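Local structure of petrobactin-binding protein YclQ (3GFV) at residues Lys32-Val37 against Pro96-Ile101; Lys225-Tyr230 against Lys256-Val261; Leu48-Leu53 against Gly280-Thr285; Lys84-Asp89 against Lys110-Ile115. The protein binds iron-free and ferric petrobactin, and the precursor 3,4-dihydroxybenzoic acid, as the solute-binding component of the ferric-petrobactin ABC importer YclNOPQ. One frame throughout, in Å; residues are numbered along the deposited sequence.

Overall arrangement
From the N terminus, the loop Lys32-Val37 leads into strand 37-39 and meets strand 98-101 in contact 1, joining two neighbours of the five-stranded parallel sheet. Within that span, Leu48-Leu53 starts contact 3, which sets the end of helix 42-50 against the start of helix 281-296, so contacts 1 and 3 cross. Lys84-Asp89 opens contact 4, which crosses contact 1 and touches it, Phe112 and Ile115 lying against Ile99. Contact 4 is nested in the long loop of contact 3, as is contact 2, which joins the exit of helix 220-226 to the start of helix 259-262 in the part of the fold built on the mixed sheet, its centre about 47 Å from that of contact 1.

Contact 1 of 4, residues Lys32-Val37 against Pro96-Ile101; sequences KNPKKV and PDLIII
Val37 and Leu98 form a parallel bridge with their CA atoms 4.9 Å apart, and just before it Asp97 N donates a 2.9 Å hydrogen bond to Lys36 O. The carboxylate of Asp97 reaches across to the backbone of the loop before strand 37-39. With chi1 at 50°, its CG sits between the backbone N and the carbonyl carbon, which points the acid at the backbone N-H groups of Lys35 and Lys36. OD2 takes the Lys35 N-H through its syn lone pair, in a nearly straight bond of 2.8 Å. OD1 receives Lys36 N at 2.9 Å, also on the syn side but 35° out of the carboxylate plane; a weak second interaction runs from Lys36 N to OD2. Two successive N-H groups are thus gripped by one carboxylate, which fixes its rotation. Pro34 also touches this group, its CB 3.3 Å from Asp97 OD1.

Farther in, the contact becomes apolar. Val37 and Leu98 lie side by side on the same face of the sheet, Val37 CG1 lying 4.0 Å from Leu98 CD2, and Leu98 CD2 also meets Pro34 CG. Ile100 CD1 also reaches Val37 CG1, at 4.1 Å. Ile56 lies against Val37 from outside the pair. Adjacent parallel strands with aliphatic side chains on their shared face, with the loop before strand 37-39 held by Asp97, belong to the alpha-beta sandwich of the periplasmic binding protein fold.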
loop_
_atom_site.group_PDB
_atom_site.type_symbol
_atom_site.label_atom_id
_atom_site.label_comp_id
_atom_site.label_asym_id
_atom_site.label_seq_id
_atom_site.Cartn_x
_atom_site.Cartn_y
_atom_site.Cartn_z
ATOM N N LYS A 32 -8.288 22.201 -11.329
ATOM C CA LYS A 32 -8.753 22.167 -9.961
ATOM C C LYS A 32 -10.138 21.531 -9.961
ATOM O O LYS A 32 -10.926 21.760 -10.889
ATOM C CB LYS A 32 -8.824 23.594 -9.422
ATOM C CG LYS A 32 -9.537 23.730 -8.099
ATOM C CD LYS A 32 -8.552 23.891 -6.960
ATOM C CE LYS A 32 -9.088 24.900 -5.955
ATOM N NZ LYS A 32 -7.979 25.637 -5.292
ATOM N N ASN A 33 -10.434 20.724 -8.946
ATOM C CA ASN A 33 -11.750 20.106 -8.825
ATOM C C ASN A 33 -12.148 19.371 -10.103
ATOM O O ASN A 33 -13.205 19.661 -10.693
ATOM C CB ASN A 33 -12.814 21.148 -8.470
ATOM C CG ASN A 33 -12.567 21.797 -7.118
ATOM O OD1 ASN A 33 -12.511 23.024 -7.001
ATOM N ND2 ASN A 33 -12.410 20.972 -6.090
ATOM N N PRO A 34 -11.291 18.442 -10.550
ATOM C CA PRO A 34 -11.665 17.639 -11.720
ATOM C C PRO A 34 -12.870 16.767 -11.384
ATOM O O PRO A 34 -13.126 16.476 -10.204
ATOM C CB PRO A 34 -10.412 16.797 -11.988
ATOM C CG PRO A 34 -9.738 16.666 -10.666
ATOM C CD PRO A 34 -10.072 17.933 -9.886
ATOM N N LYS A 35 -13.606 16.369 -12.417
ATOM C CA LYS A 35 -14.878 15.666 -12.259
ATOM C C LYS A 35 -14.883 14.252 -12.829
ATOM O O LYS A 35 -15.809 13.488 -12.576
ATOM C CB LYS A 35 -15.985 16.463 -12.974
ATOM C CG LYS A 35 -16.076 17.908 -12.544
ATOM C CD LYS A 35 -16.387 18.003 -11.060
ATOM C CE LYS A 35 -16.641 19.452 -10.652
ATOM N NZ LYS A 35 -16.517 19.574 -9.181
ATOM N N LYS A 36 -13.869 13.909 -13.616
ATOM C CA LYS A 36 -13.804 12.594 -14.247
ATOM C C LYS A 36 -12.399 12.009 -14.097
ATOM O O LYS A 36 -11.581 12.021 -15.032
ATOM C CB LYS A 36 -14.187 12.677 -15.727
ATOM C CG LYS A 36 -15.588 13.235 -15.955
ATOM C CD LYS A 36 -16.219 12.733 -17.255
ATOM C CE LYS A 36 -15.534 13.297 -18.485
ATOM N NZ LYS A 36 -15.422 14.777 -18.451
ATOM N N VAL A 37 -12.126 11.479 -12.916
ATOM C CA VAL A 37 -10.786 11.027 -12.600
ATOM C C VAL A 37 -10.680 9.502 -12.744
ATOM O O VAL A 37 -11.508 8.756 -12.217
ATOM C CB VAL A 37 -10.401 11.479 -11.164
ATOM C CG1 VAL A 37 -8.944 11.105 -10.856
ATOM C CG2 VAL A 37 -10.598 12.983 -11.017
ATOM N N PRO A 96 -11.387 11.428 -19.550
ATOM C CA PRO A 96 -11.100 11.870 -18.182
ATOM C C PRO A 96 -10.393 13.222 -18.128
ATOM O O PRO A 96 -9.748 13.633 -19.090
ATOM C CB PRO A 96 -10.181 10.771 -17.656
ATOM C CG PRO A 96 -9.497 10.236 -18.883
ATOM C CD PRO A 96 -10.493 10.344 -20.005
ATOM N N ASP A 97 -10.511 13.927 -17.007
ATOM C CA ASP A 97 -9.810 15.202 -16.903
ATOM C C ASP A 97 -8.568 15.111 -16.019
ATOM O O ASP A 97 -7.791 16.055 -15.934
ATOM C CB ASP A 97 -10.754 16.355 -16.488
ATOM C CG ASP A 97 -11.614 16.029 -15.269
ATOM O OD1 ASP A 97 -11.373 15.031 -14.564
ATOM O OD2 ASP A 97 -12.548 16.807 -14.981
ATOM N N LEU A 98 -8.369 13.937 -15.410
ATOM C CA LEU A 98 -7.164 13.660 -14.622
ATOM C C LEU A 98 -6.950 12.144 -14.546
ATOM O O LEU A 98 -7.911 11.388 -14.379
ATOM C CB LEU A 98 -7.286 14.232 -13.213
ATOM C CG LEU A 98 -6.145 13.896 -12.238
ATOM C CD1 LEU A 98 -4.822 14.513 -12.660
ATOM C CD2 LEU A 98 -6.496 14.331 -10.807
ATOM N N ILE A 99 -5.703 11.695 -14.677
ATOM C CA ILE A 99 -5.398 10.274 -14.465
ATOM C C ILE A 99 -4.347 10.177 -13.366
ATOM O O ILE A 99 -3.372 10.936 -13.363
ATOM C CB ILE A 99 -4.891 9.585 -15.750
ATOM C CG1 ILE A 99 -5.901 9.788 -16.899
ATOM C CG2 ILE A 99 -4.674 8.092 -15.489
ATOM C CD1 ILE A 99 -5.338 9.372 -18.288
ATOM N N ILE A 100 -4.567 9.265 -12.425
ATOM C CA ILE A 100 -3.630 9.057 -11.326
ATOM C C ILE A 100 -3.039 7.663 -11.466
ATOM O O ILE A 100 -3.779 6.667 -11.532
ATOM C CB ILE A 100 -4.321 9.158 -9.962
ATOM C CG1 ILE A 100 -4.849 10.580 -9.727
ATOM C CG2 ILE A 100 -3.370 8.663 -8.825
ATOM C CD1 ILE A 100 -5.678 10.710 -8.441
ATOM N N ILE A 101 -1.715 7.587 -11.530
ATOM C CA ILE A 101 -1.050 6.286 -11.638
ATOM C C ILE A 101 -0.037 6.088 -10.521
ATOM O O ILE A 101 0.266 7.010 -9.760
ATOM C CB ILE A 101 -0.336 6.107 -13.008
ATOM C CG1 ILE A 101 0.786 7.153 -13.178
ATOM C CG2 ILE A 101 -1.342 6.209 -14.131
ATOM C CD1 ILE A 101 1.674 6.952 -14.407
#

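Contact 2 of 4, residues Lys225-Tyr230 against Lys256-Val261; sequences KTNPDY and KNVNAV
Asn227 OD1 accepts the backbone N-H of Asn259 at 2.9 Å, in a bond that is almost straight and runs nearly along the side-chain C=O. The two amides cross obliquely, their planes 68° apart. Asn259 ND2 turns to Asp229 instead and gives OD1 a 2.9 Å hydrogen bond; amide and carboxylate are almost coplanar and their side chains run alongside each other. Between these two side-chain links, Ala260 N bonds to Pro228 O at 3.0 Å, and Ala260 CB packs against the same carbonyl. Val258 CG1 touches the proline ring at CD, 3.6 Å away.

In the next layer, Asn227, the first residue after helix 220-226, has a positive phi, and its CG, anti to the backbone N (chi1 -169°), carries OD1 over to the start of the other helix. Asp229 is steadied by a second partner, since its OD2 accepts from Asn173 N on strand 173-180, while Pro228 rests on Asn173 and Leu175. Val258 is the N-cap residue of helix 259-262. Two N-H groups of its first turn, at Asn259 and Ala260, are bonded by acceptors of the helix-to-strand connection before strand 230-235, in a periplasmic binding protein fold.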
loop_
_atom_site.group_PDB
_atom_site.type_symbol
_atom_site.label_atom_id
_atom_site.label_comp_id
_atom_site.label_asym_id
_atom_site.label_seq_id
_atom_site.Cartn_x
_atom_site.Cartn_y
_atom_site.Cartn_z
ATOM N N LYS A 225 16.684 -19.665 11.367
ATOM C CA LYS A 225 17.919 -19.047 11.838
ATOM C C LYS A 225 17.725 -17.610 12.308
ATOM O O LYS A 225 18.448 -17.125 13.167
ATOM C CB LYS A 225 19.058 -19.178 10.830
ATOM C CG LYS A 225 19.167 -18.100 9.829
ATOM C CD LYS A 225 20.591 -18.032 9.311
ATOM C CE LYS A 225 20.698 -17.102 8.124
ATOM N NZ LYS A 225 22.094 -17.032 7.596
ATOM N N THR A 226 16.733 -16.924 11.737
ATOM C CA THR A 226 16.428 -15.560 12.140
ATOM C C THR A 226 15.688 -15.516 13.470
ATOM O O THR A 226 15.895 -14.590 14.254
ATOM C CB THR A 226 15.594 -14.884 11.049
ATOM O OG1 THR A 226 16.366 -14.880 9.843
ATOM C CG2 THR A 226 15.216 -13.453 11.453
ATOM N N ASN A 227 14.874 -16.542 13.739
ATOM C CA ASN A 227 14.096 -16.622 14.984
ATOM C C ASN A 227 13.371 -15.320 15.402
ATOM O O ASN A 227 13.548 -14.794 16.509
ATOM C CB ASN A 227 14.979 -17.138 16.145
ATOM C CG ASN A 227 14.161 -17.483 17.383
ATOM O OD1 ASN A 227 13.000 -17.859 17.267
ATOM N ND2 ASN A 227 14.774 -17.357 18.586
ATOM N N PRO A 228 12.508 -14.801 14.528
ATOM C CA PRO A 228 11.822 -13.549 14.869
ATOM C C PRO A 228 10.812 -13.751 15.999
ATOM O O PRO A 228 10.176 -14.806 16.086
ATOM C CB PRO A 228 11.053 -13.217 13.578
ATOM C CG PRO A 228 10.752 -14.619 12.995
ATOM C CD PRO A 228 12.057 -15.374 13.248
ATOM N N ASP A 229 10.651 -12.747 16.849
ATOM C CA ASP A 229 9.633 -12.785 17.901
ATOM C C ASP A 229 8.233 -12.603 17.329
ATOM O O ASP A 229 7.273 -13.195 17.820
ATOM C CB ASP A 229 9.914 -11.664 18.906
ATOM C CG ASP A 229 11.278 -11.805 19.543
ATOM O OD1 ASP A 229 11.583 -12.939 19.974
ATOM O OD2 ASP A 229 12.043 -10.812 19.564
ATOM N N TYR A 230 8.130 -11.753 16.302
ATOM C CA TYR A 230 6.877 -11.509 15.578
ATOM C C TYR A 230 7.075 -11.786 14.102
ATOM O O TYR A 230 8.095 -11.416 13.528
ATOM C CB TYR A 230 6.383 -10.056 15.768
ATOM C CG TYR A 230 5.911 -9.830 17.171
ATOM C CD1 TYR A 230 4.548 -9.880 17.490
ATOM C CD2 TYR A 230 6.833 -9.650 18.202
ATOM C CE1 TYR A 230 4.121 -9.709 18.802
ATOM C CE2 TYR A 230 6.412 -9.492 19.514
ATOM C CZ TYR A 230 5.059 -9.516 19.806
ATOM O OH TYR A 230 4.651 -9.363 21.118
ATOM N N LYS A 256 8.428 -24.842 13.954
ATOM C CA LYS A 256 7.516 -24.924 15.092
ATOM C C LYS A 256 8.101 -24.275 16.331
ATOM O O LYS A 256 7.367 -23.738 17.161
ATOM C CB LYS A 256 7.146 -26.377 15.402
ATOM C CG LYS A 256 8.280 -27.190 15.974
ATOM C CD LYS A 256 7.852 -28.653 16.136
ATOM C CE LYS A 256 9.041 -29.534 16.490
ATOM N NZ LYS A 256 8.703 -30.984 16.404
ATOM N N ASN A 257 9.424 -24.295 16.451
ATOM C CA ASN A 257 10.067 -23.678 17.602
ATOM C C ASN A 257 10.477 -22.215 17.458
ATOM O O ASN A 257 11.040 -21.646 18.400
ATOM C CB ASN A 257 11.281 -24.500 18.057
ATOM C CG ASN A 257 10.891 -25.872 18.502
ATOM O OD1 ASN A 257 9.841 -26.038 19.115
ATOM N ND2 ASN A 257 11.717 -26.876 18.182
ATOM N N VAL A 258 10.191 -21.596 16.308
ATOM C CA VAL A 258 10.465 -20.171 16.133
ATOM C C VAL A 258 9.614 -19.384 17.150
ATOM O O VAL A 258 8.441 -19.683 17.335
ATOM C CB VAL A 258 10.165 -19.710 14.669
ATOM C CG1 VAL A 258 10.155 -18.181 14.551
ATOM C CG2 VAL A 258 11.191 -20.294 13.689
ATOM N N ASN A 259 10.207 -18.390 17.801
ATOM C CA ASN A 259 9.475 -17.587 18.784
ATOM C C ASN A 259 8.078 -17.179 18.299
ATOM O O ASN A 259 7.073 -17.479 18.950
ATOM C CB ASN A 259 10.298 -16.368 19.181
ATOM C CG ASN A 259 11.455 -16.726 20.100
ATOM O OD1 ASN A 259 11.651 -17.893 20.449
ATOM N ND2 ASN A 259 12.232 -15.734 20.482
ATOM N N ALA A 260 8.015 -16.514 17.146
ATOM C CA ALA A 260 6.732 -16.029 16.639
ATOM C C ALA A 260 5.698 -17.152 16.499
ATOM O O ALA A 260 4.504 -16.952 16.746
ATOM C CB ALA A 260 6.914 -15.320 15.297
ATOM N N VAL A 261 6.159 -18.328 16.096
ATOM C CA VAL A 261 5.253 -19.451 15.905
ATOM C C VAL A 261 4.796 -20.049 17.243
ATOM O O VAL A 261 3.591 -20.149 17.500
ATOM C CB VAL A 261 5.852 -20.523 14.985
ATOM C CG1 VAL A 261 4.919 -21.731 14.870
ATOM C CG2 VAL A 261 6.117 -19.947 13.625
#

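Contact 3 of 4, residues Leu48-Leu53 against Gly280-Thr285; sequences LDKLGL and GLESMT
Asp49 and Glu282 meet through their carboxylates at the tight centre of the contact, OD2 of the first lying 2.6 Å from OE2 of the second. The two acid groups cross at about a right angle, their planes 84° apart. Asp49 CG is anti to the backbone N (chi1 -178°), which brings OD2 to the Glu282 side, where the Glu282 chain is extended beyond CG. Asp49 has another partner in Lys71, whose NZ forms a salt bridge with OD1; Asp54 adds a further acid close to that oxygen. Tyr68 packs against Glu282.

The other, looser side is aliphatic: Leu281 and Leu51 are buried, and Lys50 alone runs out to solvent. Lys50 sets CG 4.0 Å from Leu281 CD1, the two side chains crossing at about a right angle, and its CB passes 3.7 Å from Glu282 OE2. A bend at chi2 then leads its amine away, so that NZ ends 6.0 Å from OE2, too far for direct pairing. Leu51 CD2 approaches Leu281 CD1 at 4.2 Å, and beyond it Lys148 and Val149 of helix 146-170 continue the packing. The end of helix 42-50, closed by a Schellman motif at Gly52, is thus set against the first turn of helix 281-296, where Asp46 and Thr47 accept the N-H groups of Glu282 and Leu281. So short an approach suggests that one of the two acids is protonated, which of them being undetermined; Lys71 would offset part of the negative charge to which Asp54 adds.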
loop_
_atom_site.group_PDB
_atom_site.type_symbol
_atom_site.label_atom_id
_atom_site.label_comp_id
_atom_site.label_asym_id
_atom_site.label_seq_id
_atom_site.Cartn_x
_atom_site.Cartn_y
_atom_site.Cartn_z
ATOM N N LEU A 48 -9.267 9.487 -1.935
ATOM C CA LEU A 48 -10.438 10.138 -2.510
ATOM C C LEU A 48 -11.709 9.723 -1.760
ATOM O O LEU A 48 -12.566 10.557 -1.454
ATOM C CB LEU A 48 -10.535 9.805 -4.002
ATOM C CG LEU A 48 -9.447 10.401 -4.888
ATOM C CD1 LEU A 48 -9.541 9.821 -6.306
ATOM C CD2 LEU A 48 -9.545 11.929 -4.926
ATOM N N ASP A 49 -11.823 8.434 -1.437
ATOM C CA ASP A 49 -12.999 7.936 -0.733
ATOM C C ASP A 49 -13.128 8.558 0.657
ATOM O O ASP A 49 -14.215 8.971 1.056
ATOM C CB ASP A 49 -12.973 6.413 -0.603
ATOM C CG ASP A 49 -14.216 5.870 0.084
ATOM O OD1 ASP A 49 -15.294 5.872 -0.552
ATOM O OD2 ASP A 49 -14.121 5.454 1.266
ATOM N N LYS A 50 -12.018 8.609 1.394
ATOM C CA LYS A 50 -12.019 9.179 2.741
ATOM C C LYS A 50 -12.460 10.648 2.713
ATOM O O LYS A 50 -13.096 11.149 3.649
ATOM C CB LYS A 50 -10.624 9.066 3.352
ATOM C CG LYS A 50 -10.498 9.646 4.759
ATOM C CD LYS A 50 -11.253 8.794 5.766
ATOM C CE LYS A 50 -11.234 9.415 7.163
ATOM N NZ LYS A 50 -12.313 8.836 8.025
ATOM N N LEU A 51 -12.124 11.339 1.631
ATOM C CA LEU A 51 -12.429 12.758 1.506
ATOM C C LEU A 51 -13.838 12.977 0.955
ATOM O O LEU A 51 -14.241 14.110 0.724
ATOM C CB LEU A 51 -11.403 13.443 0.605
ATOM C CG LEU A 51 -9.965 13.323 1.105
ATOM C CD1 LEU A 51 -8.999 13.920 0.104
ATOM C CD2 LEU A 51 -9.824 13.990 2.458
ATOM N N GLY A 52 -14.575 11.889 0.743
ATOM C CA GLY A 52 -15.932 11.974 0.229
ATOM C C GLY A 52 -15.990 12.360 -1.236
ATOM O O GLY A 52 -16.885 13.085 -1.658
ATOM N N LEU A 53 -15.040 11.875 -2.029
ATOM C CA LEU A 53 -14.980 12.265 -3.436
ATOM C C LEU A 53 -15.296 11.124 -4.401
ATOM O O LEU A 53 -14.846 11.159 -5.541
ATOM C CB LEU A 53 -13.596 12.822 -3.775
ATOM C CG LEU A 53 -13.246 14.139 -3.075
ATOM C CD1 LEU A 53 -11.756 14.391 -3.147
ATOM C CD2 LEU A 53 -14.035 15.294 -3.707
ATOM N N GLY A 280 -2.576 5.208 1.043
ATOM C CA GLY A 280 -3.712 6.112 1.141
ATOM C C GLY A 280 -4.184 6.313 2.567
ATOM O O GLY A 280 -3.746 5.626 3.482
ATOM N N LEU A 281 -5.081 7.269 2.781
ATOM C CA LEU A 281 -5.523 7.559 4.146
ATOM C C LEU A 281 -6.230 6.356 4.784
ATOM O O LEU A 281 -6.058 6.084 5.962
ATOM C CB LEU A 281 -6.446 8.781 4.180
ATOM C CG LEU A 281 -5.850 10.096 3.669
ATOM C CD1 LEU A 281 -6.931 11.183 3.695
ATOM C CD2 LEU A 281 -4.608 10.542 4.461
ATOM N N GLU A 282 -7.017 5.620 4.008
ATOM C CA GLU A 282 -7.747 4.499 4.590
ATOM C C GLU A 282 -6.844 3.289 4.771
ATOM O O GLU A 282 -6.845 2.660 5.828
ATOM C CB GLU A 282 -8.946 4.114 3.729
ATOM C CG GLU A 282 -9.912 5.280 3.550
ATOM C CD GLU A 282 -11.167 4.950 2.765
ATOM O OE1 GLU A 282 -11.204 3.911 2.090
ATOM O OE2 GLU A 282 -12.129 5.768 2.835
ATOM N N SER A 283 -6.075 2.965 3.737
ATOM C CA SER A 283 -5.206 1.794 3.820
ATOM C C SER A 283 -4.168 1.979 4.933
ATOM O O SER A 283 -3.892 1.039 5.677
ATOM C CB SER A 283 -4.560 1.443 2.465
ATOM O OG SER A 283 -4.038 2.574 1.788
HETATM N N MSE A 284 -3.634 3.194 5.089
HETATM C CA MSE A 284 -2.642 3.419 6.143
HETATM C C MSE A 284 -3.300 3.204 7.512
HETATM O O MSE A 284 -2.727 2.574 8.412
HETATM C CB MSE A 284 -2.055 4.821 6.032
HETATM C CG MSE A 284 -1.229 5.263 7.218
HETATM SE SE MSE A 284 0.407 4.199 7.529
HETATM C CE MSE A 284 1.648 5.101 6.346
ATOM N N THR A 285 -4.490 3.766 7.675
ATOM C CA THR A 285 -5.221 3.638 8.931
ATOM C C THR A 285 -5.427 2.172 9.294
ATOM O O THR A 285 -5.180 1.758 10.432
ATOM C CB THR A 285 -6.553 4.375 8.862
ATOM O OG1 THR A 285 -6.282 5.778 8.743
ATOM C CG2 THR A 285 -7.344 4.130 10.120
#

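Contact 4 of 4, residues Lys84-Asp89 against Lys110-Ile115. With PO4 (phosphate ion), chain C.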
loop_
_atom_site.group_PDB
_atom_site.type_symbol
_atom_site.label_atom_id
_atom_site.label_comp_id
_atom_site.label_asym_id
_atom_site.label_seq_id
_atom_site.Cartn_x
_atom_site.Cartn_y
_atom_site.Cartn_z
ATOM N N LYS A 84 -1.842 -4.042 -13.959
ATOM C CA LYS A 84 -0.711 -4.264 -14.852
ATOM C C LYS A 84 -1.104 -4.207 -16.328
ATOM O O LYS A 84 -0.248 -4.069 -17.190
ATOM C CB LYS A 84 0.005 -5.584 -14.532
ATOM C CG LYS A 84 0.786 -5.490 -13.234
ATOM C CD LYS A 84 1.468 -6.799 -12.890
ATOM C CE LYS A 84 2.026 -6.753 -11.472
ATOM N NZ LYS A 84 2.642 -8.055 -11.061
ATOM N N GLU A 85 -2.398 -4.296 -16.615
ATOM C CA GLU A 85 -2.863 -4.256 -17.996
ATOM C C GLU A 85 -3.993 -3.226 -18.142
ATOM O O GLU A 85 -5.163 -3.605 -18.174
ATOM C CB GLU A 85 -3.333 -5.658 -18.444
ATOM C CG GLU A 85 -2.255 -6.739 -18.249
ATOM C CD GLU A 85 -2.727 -8.201 -18.424
ATOM O OE1 GLU A 85 -3.865 -8.480 -18.861
ATOM O OE2 GLU A 85 -1.923 -9.103 -18.118
ATOM N N PRO A 86 -3.646 -1.927 -18.240
ATOM C CA PRO A 86 -4.706 -0.934 -18.412
ATOM C C PRO A 86 -5.426 -1.102 -19.741
ATOM O O PRO A 86 -4.818 -1.440 -20.768
ATOM C CB PRO A 86 -3.945 0.407 -18.391
ATOM C CG PRO A 86 -2.660 0.100 -17.659
ATOM C CD PRO A 86 -2.320 -1.296 -18.103
ATOM N N ASP A 87 -6.736 -0.898 -19.716
ATOM C CA ASP A 87 -7.513 -0.871 -20.943
ATOM C C ASP A 87 -7.466 0.573 -21.437
ATOM O O ASP A 87 -8.334 1.381 -21.107
ATOM C CB ASP A 87 -8.951 -1.305 -20.652
ATOM C CG ASP A 87 -9.828 -1.331 -21.896
ATOM O OD1 ASP A 87 -9.427 -0.796 -22.947
ATOM O OD2 ASP A 87 -10.936 -1.895 -21.816
ATOM N N PHE A 88 -6.436 0.892 -22.216
ATOM C CA PHE A 88 -6.186 2.271 -22.621
ATOM C C PHE A 88 -7.318 2.854 -23.471
ATOM O O PHE A 88 -7.645 4.029 -23.366
ATOM C CB PHE A 88 -4.857 2.366 -23.373
ATOM C CG PHE A 88 -3.648 2.222 -22.486
ATOM C CD1 PHE A 88 -3.188 3.308 -21.750
ATOM C CD2 PHE A 88 -2.976 1.007 -22.387
ATOM C CE1 PHE A 88 -2.078 3.179 -20.933
ATOM C CE2 PHE A 88 -1.855 0.867 -21.561
ATOM C CZ PHE A 88 -1.409 1.966 -20.832
ATOM N N ASP A 89 -7.917 2.038 -24.334
ATOM C CA ASP A 89 -9.025 2.543 -25.137
ATOM C C ASP A 89 -10.199 2.956 -24.263
ATOM O O ASP A 89 -10.860 3.975 -24.518
ATOM C CB ASP A 89 -9.499 1.468 -26.120
ATOM C CG ASP A 89 -8.580 1.318 -27.319
ATOM O OD1 ASP A 89 -7.589 2.064 -27.423
ATOM O OD2 ASP A 89 -8.877 0.468 -28.182
ATOM N N LYS A 110 3.898 8.156 -20.389
ATOM C CA LYS A 110 3.794 8.899 -21.638
ATOM C C LYS A 110 2.468 8.622 -22.356
ATOM O O LYS A 110 1.857 9.527 -22.926
ATOM C CB LYS A 110 4.979 8.547 -22.541
ATOM C CG LYS A 110 4.951 9.179 -23.893
ATOM C CD LYS A 110 6.270 8.895 -24.610
ATOM C CE LYS A 110 6.197 9.255 -26.083
ATOM N NZ LYS A 110 7.528 9.085 -26.720
ATOM N N GLU A 111 2.036 7.359 -22.334
ATOM C CA GLU A 111 0.804 6.945 -23.010
ATOM C C GLU A 111 -0.434 7.552 -22.336
ATOM O O GLU A 111 -1.369 8.007 -22.998
ATOM C CB GLU A 111 0.702 5.406 -23.049
ATOM C CG GLU A 111 0.048 4.854 -24.313
ATOM C CD GLU A 111 -0.079 3.320 -24.342
ATOM O OE1 GLU A 111 -1.077 2.832 -24.925
ATOM O OE2 GLU A 111 0.805 2.604 -23.807
ATOM N N PHE A 112 -0.441 7.547 -21.007
ATOM C CA PHE A 112 -1.560 8.098 -20.260
ATOM C C PHE A 112 -1.630 9.611 -20.463
ATOM O O PHE A 112 -2.717 10.179 -20.579
ATOM C CB PHE A 112 -1.386 7.788 -18.778
ATOM C CG PHE A 112 -1.875 6.403 -18.366
ATOM C CD1 PHE A 112 -3.219 6.056 -18.504
ATOM C CD2 PHE A 112 -0.996 5.476 -17.813
ATOM C CE1 PHE A 112 -3.678 4.802 -18.088
ATOM C CE2 PHE A 112 -1.444 4.211 -17.411
ATOM C CZ PHE A 112 -2.784 3.883 -17.542
ATOM N N SER A 113 -0.464 10.252 -20.507
ATOM C CA SER A 113 -0.383 11.713 -20.656
ATOM C C SER A 113 -0.943 12.216 -21.980
ATOM O O SER A 113 -1.361 13.365 -22.069
ATOM C CB SER A 113 1.051 12.214 -20.492
ATOM O OG SER A 113 1.513 12.003 -19.173
ATOM N N LYS A 114 -0.948 11.360 -23.006
ATOM C CA LYS A 114 -1.588 11.702 -24.274
ATOM C C LYS A 114 -3.112 11.757 -24.141
ATOM O O LYS A 114 -3.787 12.441 -24.912
ATOM C CB LYS A 114 -1.186 10.718 -25.384
ATOM C CG LYS A 114 0.240 10.882 -25.885
ATOM C CD LYS A 114 0.372 10.438 -27.345
ATOM C CE LYS A 114 1.763 10.718 -27.910
ATOM N NZ LYS A 114 2.789 9.792 -27.353
ATOM N N ILE A 115 -3.653 11.050 -23.151
ATOM C CA ILE A 115 -5.102 11.042 -22.924
ATOM C C ILE A 115 -5.558 12.223 -22.061
ATOM O O ILE A 115 -6.530 12.908 -22.369
ATOM C CB ILE A 115 -5.549 9.720 -22.265
ATOM C CG1 ILE A 115 -5.154 8.525 -23.144
ATOM C CG2 ILE A 115 -7.044 9.732 -21.989
ATOM C CD1 ILE A 115 -5.340 7.189 -22.464
HETATM P P PO4 C . 4.283 -6.390 -8.654
HETATM O O1 PO4 C . 4.449 -5.457 -7.476
HETATM O O2 PO4 C . 2.883 -6.955 -8.655
HETATM O O3 PO4 C . 4.535 -5.627 -9.938
HETATM O O4 PO4 C . 5.279 -7.519 -8.530
#
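A small aromatic cluster around Phe88 and Phe112, against the face of the parallel sheet that carries Ile99, packs the start of helix 88-93 against helix 109-115. Phe88, its CG anti to the carbonyl carbon (chi1 -73°), points its ring at helix 109-115. Glu111 lays its carboxylate flat over one face of the Phe88 ring, the planes only 18° apart and OE1 standing 3.5 Å above the ring centre. On the opposite face, Pro86 CB sits 3.8 Å above the plane, offset toward the rim. Phe88 in turn brings CE1 over the centre of the Phe112 ring, 3.5 Å from Phe112 CZ. These two rings meet obliquely, with their centroids 4.8 Å apart and planes at 45°. Pro86 CB also touches Phe112 CZ at 3.8 Å, while Ile115 CD1 lies near the plane of Phe88 at its edge. Farther in, Phe40 and strand 98-101 cover Phe112.

Upstream, the extended chain of Lys84 carries NZ to a phosphate ion, probably from the crystallisation liquor, with a 2.7 Å hydrogen bond to its O2. Mostly apolar packing at the surface holds the segments, Phe112 being buried; a carboxylate over the electron-rich Phe88 face is expected to be electrostatically unfavourable, though solvent around exposed Glu111 probably eases the charge.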